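Local coordinates for extracellular solute-binding protein (Conexibacter woesei, PDB 4P98) that probably binds a small solute outside the cell membrane, as a lipoprotein of the BMP family, and delivers it to an ABC transporter, at residues E43-D48 / T251-L256. Residues are numbered along the deposited sequence; the frame is centred on the assembly and turned at random.
Sequences ERLKAD and TYQSYL
Leu45 presses its CD1 methyl against one side of helix 249-261, between Tyr252, Gln253 and Leu256. CG of Leu45 lies anti to the backbone N (chi1 -166°), and this carries the branch across to the other helix. CD1 then sits 3.8 Å from CB of Tyr252. It also comes within 3.7 Å of CD1 of Leu256, where the two leucines meet tip to tip. Tyr252 offers mainly its CB here. The rest of the Tyr252 side chain leads away from residues 43-48 and packs on Ala38 and Ala41 of helix 34-45. Leu249, one turn earlier on the second helix, also touches Leu45, and Val19 packs on Leu256.

A polar pair borders this apolar patch. NE2 of Gln253 donates a nearly straight hydrogen bond to OD2 of Asp48, 3.0 Å long with an angle of 166° at the hydrogen. The acceptor lies in the amide plane. The donor meets OD2 on its syn side, tilted somewhat out of the carboxylate plane. The carboxylate and amide planes stand 73° apart. CB of Asp48 also rests 4.0 Å from CD1 of Leu256, joining the polar and apolar parts. The backbone O of Asp48 takes a further hydrogen bond from Arg260 on the same second helix. With an alanine in place of Asp48, the Gln253 amide is likely to lose this acceptor and turn more freely.

Both segments belong to the lobe built on the six-stranded parallel sheet. The contact packs the C-terminal part of helix 34-45 and the residues that follow it against helix 249-261. These are neighbouring helices flanking the sheet, an arrangement characteristic of the alpha/beta lobes of periplasmic-binding-protein-like folds.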
ATOM      1  N   GLU A  43      14.612   5.663   1.691  1.00 18.49           N
ATOM      2  CA  GLU A  43      15.883   5.078   2.124  1.00 20.91           C
ATOM      3  C   GLU A  43      16.644   4.502   0.932  1.00 19.46           C
ATOM      4  O   GLU A  43      17.821   4.777   0.762  1.00 18.76           O
ATOM      5  CB  GLU A  43      15.667   3.978   3.175  1.00 24.85           C
ATOM      6  CG  GLU A  43      15.664   4.479   4.603  1.00 31.87           C
ATOM      7  CD  GLU A  43      16.984   5.133   4.984  1.00 36.61           C
ATOM      8  OE1 GLU A  43      18.005   4.420   5.098  1.00 44.88           O
ATOM      9  OE2 GLU A  43      17.001   6.364   5.160  1.00 40.88           O
ATOM     10  N   ARG A  44      15.962   3.717   0.108  1.00 17.84           N
ATOM     11  CA  ARG A  44      16.596   3.123  -1.065  1.00 18.42           C
ATOM     12  C   ARG A  44      17.048   4.175  -2.079  1.00 18.62           C
ATOM     13  O   ARG A  44      18.007   3.939  -2.813  1.00 19.43           O
ATOM     14  CB  ARG A  44      15.676   2.093  -1.726  1.00 19.56           C
ATOM     15  CG  ARG A  44      15.400   0.880  -0.849  1.00 22.79           C
ATOM     16  CD  ARG A  44      14.229   0.071  -1.371  1.00 27.74           C
ATOM     17  NE  ARG A  44      14.600  -0.756  -2.522  1.00 29.42           N
ATOM     18  CZ  ARG A  44      13.771  -1.129  -3.502  1.00 34.12           C
ATOM     19  NH1 ARG A  44      14.239  -1.895  -4.488  1.00 33.80           N
ATOM     20  NH2 ARG A  44      12.481  -0.739  -3.516  1.00 33.84           N
ATOM     21  N   LEU A  45      16.376   5.329  -2.104  1.00 16.54           N
ATOM     22  CA  LEU A  45      16.714   6.422  -3.024  1.00 16.53           C
ATOM     23  C   LEU A  45      18.056   7.085  -2.703  1.00 16.85           C
ATOM     24  O   LEU A  45      18.652   7.717  -3.568  1.00 18.14           O
ATOM     25  CB  LEU A  45      15.613   7.478  -3.015  1.00 16.40           C
ATOM     26  CG  LEU A  45      15.596   8.531  -4.115  1.00 17.17           C
ATOM     27  CD1 LEU A  45      15.198   7.894  -5.443  1.00 17.60           C
ATOM     28  CD2 LEU A  45      14.621   9.646  -3.753  1.00 16.47           C
ATOM     29  N   LYS A  46      18.541   6.936  -1.475  1.00 18.43           N
ATOM     30  CA  LYS A  46      19.862   7.476  -1.107  1.00 21.17           C
ATOM     31  C   LYS A  46      20.981   6.960  -2.022  1.00 21.03           C
ATOM     32  O   LYS A  46      21.936   7.678  -2.312  1.00 20.82           O
ATOM     33  CB  LYS A  46      20.172   7.176   0.355  1.00 23.80           C
ATOM     34  CG  LYS A  46      19.178   7.855   1.286  1.00 27.27           C
ATOM     35  CD  LYS A  46      19.475   7.640   2.759  1.00 30.62           C
ATOM     36  CE  LYS A  46      18.454   8.406   3.587  1.00 32.08           C
ATOM     37  NZ  LYS A  46      18.739   8.281   5.047  1.00 38.46           N
ATOM     38  N   ALA A  47      20.838   5.729  -2.502  1.00 20.36           N
ATOM     39  CA  ALA A  47      21.803   5.144  -3.440  1.00 22.16           C
ATOM     40  C   ALA A  47      21.784   5.806  -4.817  1.00 21.38           C
ATOM     41  O   ALA A  47      22.730   5.665  -5.576  1.00 20.01           O
ATOM     42  CB  ALA A  47      21.558   3.650  -3.580  1.00 23.00           C
ATOM     43  N   ASP A  48      20.708   6.516  -5.142  1.00 21.43           N
ATOM     44  CA  ASP A  48      20.621   7.265  -6.390  1.00 22.58           C
ATOM     45  C   ASP A  48      21.093   8.711  -6.219  1.00 24.87           C
ATOM     46  O   ASP A  48      20.934   9.522  -7.129  1.00 26.92           O
ATOM     47  CB  ASP A  48      19.187   7.234  -6.927  1.00 22.84           C
ATOM     48  CG  ASP A  48      18.708   5.832  -7.205  1.00 22.50           C
ATOM     49  OD1 ASP A  48      19.286   5.191  -8.091  1.00 27.54           O
ATOM     50  OD2 ASP A  48      17.769   5.348  -6.538  1.00 22.66           O
ATOM     51  N   THR A 251       9.008   5.398  -9.048  1.00 12.21           N
ATOM     52  CA  THR A 251       8.444   6.738  -9.156  1.00 12.00           C
ATOM     53  C   THR A 251       9.433   7.797  -8.645  1.00 11.58           C
ATOM     54  O   THR A 251       9.688   8.794  -9.316  1.00 10.92           O
ATOM     55  CB  THR A 251       7.099   6.838  -8.412  1.00 11.84           C
ATOM     56  OG1 THR A 251       6.160   5.934  -9.005  1.00 13.21           O
ATOM     57  CG2 THR A 251       6.543   8.261  -8.459  1.00 12.24           C
ATOM     58  N   TYR A 252       9.997   7.573  -7.463  1.00 11.44           N
ATOM     59  CA  TYR A 252      10.978   8.498  -6.899  1.00 11.62           C
ATOM     60  C   TYR A 252      12.241   8.626  -7.751  1.00 11.58           C
ATOM     61  O   TYR A 252      12.799   9.720  -7.892  1.00 11.82           O
ATOM     62  CB  TYR A 252      11.376   8.057  -5.487  1.00 11.80           C
ATOM     63  CG  TYR A 252      10.320   8.269  -4.395  1.00 12.14           C
ATOM     64  CD1 TYR A 252       9.063   8.805  -4.669  1.00 13.28           C
ATOM     65  CD2 TYR A 252      10.588   7.891  -3.084  1.00 13.18           C
ATOM     66  CE1 TYR A 252       8.114   8.961  -3.659  1.00 13.15           C
ATOM     67  CE2 TYR A 252       9.654   8.049  -2.075  1.00 13.30           C
ATOM     68  CZ  TYR A 252       8.416   8.588  -2.366  1.00 13.44           C
ATOM     69  OH  TYR A 252       7.481   8.742  -1.348  1.00 13.85           O
ATOM     70  N   GLN A 253      12.715   7.502  -8.280  1.00 12.61           N
ATOM     71  CA  GLN A 253      13.875   7.522  -9.187  1.00 13.77           C
ATOM     72  C   GLN A 253      13.589   8.364 -10.422  1.00 12.96           C
ATOM     73  O   GLN A 253      14.422   9.166 -10.858  1.00 14.02           O
ATOM     74  CB  GLN A 253      14.268   6.098  -9.570  1.00 14.87           C
ATOM     75  CG  GLN A 253      14.927   5.367  -8.415  1.00 15.53           C
ATOM     76  CD  GLN A 253      15.121   3.895  -8.686  1.00 16.79           C
ATOM     77  OE1 GLN A 253      14.307   3.262  -9.361  1.00 15.32           O
ATOM     78  NE2 GLN A 253      16.187   3.334  -8.139  1.00 18.33           N
ATOM     79  N   SER A 254      12.384   8.221 -10.946  1.00 13.05           N
ATOM     80  CA  SER A 254      11.946   9.004 -12.105  1.00 13.33           C
ATOM     81  C   SER A 254      11.926  10.502 -11.777  1.00 13.89           C
ATOM     82  O   SER A 254      12.329  11.334 -12.605  1.00 14.80           O
ATOM     83  CB  SER A 254      10.576   8.533 -12.594  1.00 13.21           C
ATOM     84  OG  SER A 254      10.152   9.304 -13.719  1.00 14.80           O
ATOM     85  N   TYR A 255      11.471  10.852 -10.576  1.00 11.97           N
ATOM     86  CA  TYR A 255      11.544  12.248 -10.127  1.00 12.28           C
ATOM     87  C   TYR A 255      12.965  12.825 -10.171  1.00 12.32           C
ATOM     88  O   TYR A 255      13.171  13.959 -10.611  1.00 13.40           O
ATOM     89  CB  TYR A 255      11.009  12.391  -8.691  1.00 12.33           C
ATOM     90  CG  TYR A 255       9.529  12.125  -8.482  1.00 11.59           C
ATOM     91  CD1 TYR A 255       8.613  12.177  -9.526  1.00 11.00           C
ATOM     92  CD2 TYR A 255       9.042  11.855  -7.202  1.00 11.37           C
ATOM     93  CE1 TYR A 255       7.263  11.942  -9.308  1.00 11.45           C
ATOM     94  CE2 TYR A 255       7.695  11.630  -6.979  1.00 11.27           C
ATOM     95  CZ  TYR A 255       6.806  11.691  -8.018  1.00 10.79           C
ATOM     96  OH  TYR A 255       5.466  11.466  -7.768  1.00 11.24           O
ATOM     97  N   LEU A 256      13.942  12.063  -9.697  1.00 12.03           N
ATOM     98  CA  LEU A 256      15.335  12.533  -9.722  1.00 14.67           C
ATOM     99  C   LEU A 256      15.838  12.699 -11.153  1.00 14.98           C
ATOM    100  O   LEU A 256      16.496  13.691 -11.487  1.00 15.66           O
ATOM    101  CB  LEU A 256      16.242  11.572  -8.962  1.00 15.92           C
ATOM    102  CG  LEU A 256      15.988  11.339  -7.477  1.00 17.75           C
ATOM    103  CD1 LEU A 256      17.197  10.661  -6.851  1.00 20.35           C
ATOM    104  CD2 LEU A 256      15.645  12.611  -6.719  1.00 19.21           C
TER